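Local coordinates for 52 protein (Murid herpesvirus 4, PDB 2OA5) that is an abundant tegument protein of the virion, probably with a structural role, that associates with further copies of itself through helices and a short strand, at residues V63-I68 against V96-E102. Sequence-based numbering, arbitrary orientation.
Sequences VAMRKI and VDVSMEE
Helix 63-68 and strand 96-99 run roughly antiparallel, at 146°, with their axes 8.2 Å apart, and the CA atoms come nearest at Ala-64 and Val-98, 6.2 Å from each other. The small side chain of Ala-64 lets the strand settle close: its CB lies 3.8 Å from CG1 of Val-98, and CG1 of Val-96 touches the same methyl. The two methyls of Val-96 divide between successive turns on one side of the helix, since CG1, anti to the backbone N (chi1 160°), reaches Ala-64 while CG2 meets CG1 of Ile-68 at 3.7 Å. Val-63 and Val-98 lie alongside each other, pointing opposite ways, their CG1 methyls tightly packed at 3.4 Å.

Polar contacts border this apolar patch where the chain turns back after the strand. The extended side chain of Glu-102 runs across the lysine chain of Lys-67, nearly perpendicular, and its OE2 meets NZ of Lys-67 at 2.7 Å in a salt bridge, on the syn side but tilted 28° out of the carboxylate plane; NZ also makes a weak bond to O of Asp-97. The other oxygen, OE1, accepts a hydrogen bond from the backbone N-H of Ser-99, which comes from above the carboxylate plane, so both oxygens are engaged and the rotation of the group is restrained. Arg-66, kinked in the middle of its chain, brings NH2 to O of Glu-102 at 3.2 Å.

Residues 96-99 also pair with an antiparallel strand of the second subunit, whose Ile-68 packs on Ala-64. The helix thus packs on one face of an intersubunit beta ladder, and both elements contribute to the interface of this BLRF2-family protein.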
ATOM      1  N   VAL B  63       5.408  -4.025 -16.719  1.00 41.34           N
ATOM      2  CA  VAL B  63       5.422  -5.479 -16.865  1.00 41.54           C
ATOM      3  C   VAL B  63       4.351  -6.069 -15.955  1.00 40.68           C
ATOM      4  O   VAL B  63       3.578  -6.939 -16.358  1.00 40.75           O
ATOM      5  CB  VAL B  63       6.802  -6.070 -16.479  1.00 43.23           C
ATOM      6  CG1 VAL B  63       6.682  -7.571 -16.236  1.00 43.54           C
ATOM      7  CG2 VAL B  63       7.801  -5.814 -17.585  1.00 43.43           C
ATOM      8  N   ALA B  64       4.315  -5.595 -14.713  1.00 33.90           N
ATOM      9  CA  ALA B  64       3.325  -6.076 -13.758  1.00 33.19           C
ATOM     10  C   ALA B  64       1.919  -5.778 -14.297  1.00 32.41           C
ATOM     11  O   ALA B  64       1.004  -6.587 -14.183  1.00 28.94           O
ATOM     12  CB  ALA B  64       3.522  -5.391 -12.411  1.00 26.61           C
HETATM   13  N   MSE B  65       1.766  -4.611 -14.905  1.00 38.31           N
HETATM   14  CA  MSE B  65       0.474  -4.208 -15.435  1.00 43.17           C
HETATM   15  C   MSE B  65      -0.024  -5.154 -16.539  1.00 43.06           C
HETATM   16  O   MSE B  65      -1.214  -5.491 -16.591  1.00 39.43           O
HETATM   17  CB  MSE B  65       0.564  -2.759 -15.926  1.00 51.58           C
HETATM   18  CG  MSE B  65      -0.375  -1.815 -15.187  1.00 61.65           C
HETATM   19 SE   MSE B  65      -2.201  -2.297 -15.512  1.00 61.83          SE
HETATM   20  CE  MSE B  65      -3.004  -0.621 -15.123  1.00 66.02           C
ATOM     21  N   ARG B  66       0.898  -5.588 -17.398  1.00 43.47           N
ATOM     22  CA  ARG B  66       0.596  -6.513 -18.491  1.00 45.39           C
ATOM     23  C   ARG B  66       0.067  -7.820 -17.902  1.00 43.30           C
ATOM     24  O   ARG B  66      -1.008  -8.298 -18.260  1.00 41.75           O
ATOM     25  CB  ARG B  66       1.874  -6.790 -19.297  1.00 55.21           C
ATOM     26  CG  ARG B  66       1.874  -8.091 -20.110  1.00 61.77           C
ATOM     27  CD  ARG B  66       3.290  -8.664 -20.206  1.00 66.99           C
ATOM     28  NE  ARG B  66       4.239  -7.681 -20.729  1.00 69.97           N
ATOM     29  CZ  ARG B  66       5.557  -7.851 -20.764  1.00 71.08           C
ATOM     30  NH1 ARG B  66       6.102  -8.971 -20.306  1.00 72.36           N
ATOM     31  NH2 ARG B  66       6.336  -6.897 -21.258  1.00 71.64           N
ATOM     32  N   LYS B  67       0.847  -8.373 -16.979  1.00 43.03           N
ATOM     33  CA  LYS B  67       0.526  -9.630 -16.316  1.00 41.30           C
ATOM     34  C   LYS B  67      -0.768  -9.588 -15.511  1.00 38.59           C
ATOM     35  O   LYS B  67      -1.544 -10.542 -15.514  1.00 38.65           O
ATOM     36  CB  LYS B  67       1.691 -10.038 -15.401  1.00 44.63           C
ATOM     37  CG  LYS B  67       3.030 -10.175 -16.114  1.00 44.26           C
ATOM     38  CD  LYS B  67       4.074 -10.838 -15.219  1.00 47.16           C
ATOM     39  CE  LYS B  67       5.340 -11.157 -16.001  1.00 48.82           C
ATOM     40  NZ  LYS B  67       5.889 -12.495 -15.639  1.00 48.60           N
ATOM     41  N   ILE B  68      -0.991  -8.484 -14.805  1.00 31.35           N
ATOM     42  CA  ILE B  68      -2.194  -8.331 -13.999  1.00 30.33           C
ATOM     43  C   ILE B  68      -3.459  -8.375 -14.859  1.00 30.67           C
ATOM     44  O   ILE B  68      -4.421  -9.065 -14.534  1.00 37.52           O
ATOM     45  CB  ILE B  68      -2.143  -7.005 -13.206  1.00 28.06           C
ATOM     46  CG1 ILE B  68      -1.223  -7.180 -11.993  1.00 27.75           C
ATOM     47  CG2 ILE B  68      -3.541  -6.584 -12.782  1.00 27.43           C
ATOM     48  CD1 ILE B  68      -0.657  -5.888 -11.448  1.00 28.16           C
ATOM     49  N   VAL B  96       2.185 -11.386  -8.671  1.00 49.90           N
ATOM     50  CA  VAL B  96       2.912 -11.087  -9.893  1.00 51.00           C
ATOM     51  C   VAL B  96       4.414 -10.981  -9.680  1.00 50.94           C
ATOM     52  O   VAL B  96       4.887 -10.368  -8.721  1.00 48.95           O
ATOM     53  CB  VAL B  96       2.372  -9.765 -10.498  1.00 55.34           C
ATOM     54  CG1 VAL B  96       3.372  -9.161 -11.459  1.00 56.98           C
ATOM     55  CG2 VAL B  96       1.060 -10.034 -11.212  1.00 58.48           C
ATOM     56  N   ASP B  97       5.165 -11.602 -10.589  1.00 52.35           N
ATOM     57  CA  ASP B  97       6.614 -11.576 -10.548  1.00 52.52           C
ATOM     58  C   ASP B  97       7.070 -10.700 -11.702  1.00 49.47           C
ATOM     59  O   ASP B  97       6.479 -10.735 -12.781  1.00 51.58           O
ATOM     60  CB  ASP B  97       7.182 -12.985 -10.708  1.00 60.82           C
ATOM     61  CG  ASP B  97       6.868 -13.882  -9.531  1.00 64.63           C
ATOM     62  OD1 ASP B  97       7.207 -13.511  -8.385  1.00 67.51           O
ATOM     63  OD2 ASP B  97       6.287 -14.965  -9.752  1.00 66.93           O
ATOM     64  N   VAL B  98       8.114  -9.913 -11.484  1.00 40.06           N
ATOM     65  CA  VAL B  98       8.607  -9.036 -12.528  1.00 38.96           C
ATOM     66  C   VAL B  98      10.109  -8.827 -12.437  1.00 38.55           C
ATOM     67  O   VAL B  98      10.672  -8.739 -11.346  1.00 38.04           O
ATOM     68  CB  VAL B  98       7.893  -7.664 -12.479  1.00 45.97           C
ATOM     69  CG1 VAL B  98       6.424  -7.834 -12.843  1.00 45.60           C
ATOM     70  CG2 VAL B  98       8.017  -7.058 -11.088  1.00 43.10           C
ATOM     71  N   SER B  99      10.746  -8.762 -13.599  1.00 38.08           N
ATOM     72  CA  SER B  99      12.180  -8.564 -13.705  1.00 41.19           C
ATOM     73  C   SER B  99      12.414  -7.629 -14.874  1.00 42.80           C
ATOM     74  O   SER B  99      11.660  -7.654 -15.846  1.00 42.07           O
ATOM     75  CB  SER B  99      12.877  -9.901 -13.977  1.00 51.14           C
ATOM     76  OG  SER B  99      12.547 -10.864 -12.993  1.00 54.45           O
HETATM   77  N   MSE B 100      13.453  -6.803 -14.771  1.00 50.64           N
HETATM   78  CA  MSE B 100      13.802  -5.854 -15.826  1.00 55.44           C
HETATM   79  C   MSE B 100      13.960  -6.585 -17.167  1.00 56.94           C
HETATM   80  O   MSE B 100      13.751  -5.991 -18.228  1.00 56.54           O
HETATM   81  CB  MSE B 100      15.122  -5.139 -15.492  1.00 65.64           C
HETATM   82  CG  MSE B 100      15.136  -4.249 -14.247  1.00 70.80           C
HETATM   83 SE   MSE B 100      14.332  -2.541 -14.550  1.00 80.25          SE
HETATM   84  CE  MSE B 100      15.862  -1.409 -14.725  1.00 77.51           C
ATOM     85  N   GLU B 101      14.332  -7.864 -17.114  1.00 60.23           N
ATOM     86  CA  GLU B 101      14.528  -8.668 -18.326  1.00 61.37           C
ATOM     87  C   GLU B 101      13.282  -8.740 -19.184  1.00 62.17           C
ATOM     88  O   GLU B 101      13.354  -8.706 -20.407  1.00 63.19           O
ATOM     89  CB  GLU B 101      14.942 -10.097 -17.974  1.00 57.80           C
ATOM     90  CG  GLU B 101      16.423 -10.341 -17.905  1.00 57.76           C
ATOM     91  CD  GLU B 101      16.738 -11.808 -17.694  1.00 58.33           C
ATOM     92  OE1 GLU B 101      16.429 -12.628 -18.584  1.00 56.70           O
ATOM     93  OE2 GLU B 101      17.292 -12.138 -16.631  1.00 61.44           O
ATOM     94  N   GLU B 102      12.133  -8.870 -18.526  1.00 62.82           N
ATOM     95  CA  GLU B 102      10.850  -8.940 -19.222  1.00 62.03           C
ATOM     96  C   GLU B 102      10.509  -7.600 -19.862  1.00 62.34           C
ATOM     97  O   GLU B 102       9.297  -7.356 -20.064  1.00 56.89           O
ATOM     98  CB  GLU B 102       9.757  -9.340 -18.239  1.00 57.70           C
ATOM     99  CG  GLU B 102      10.048 -10.623 -17.506  1.00 56.54           C
ATOM    100  CD  GLU B 102       9.060 -10.937 -16.410  1.00 56.55           C
ATOM    101  OE1 GLU B 102       8.883 -10.107 -15.493  1.00 58.07           O
ATOM    102  OE2 GLU B 102       8.468 -12.035 -16.461  1.00 55.58           O
TER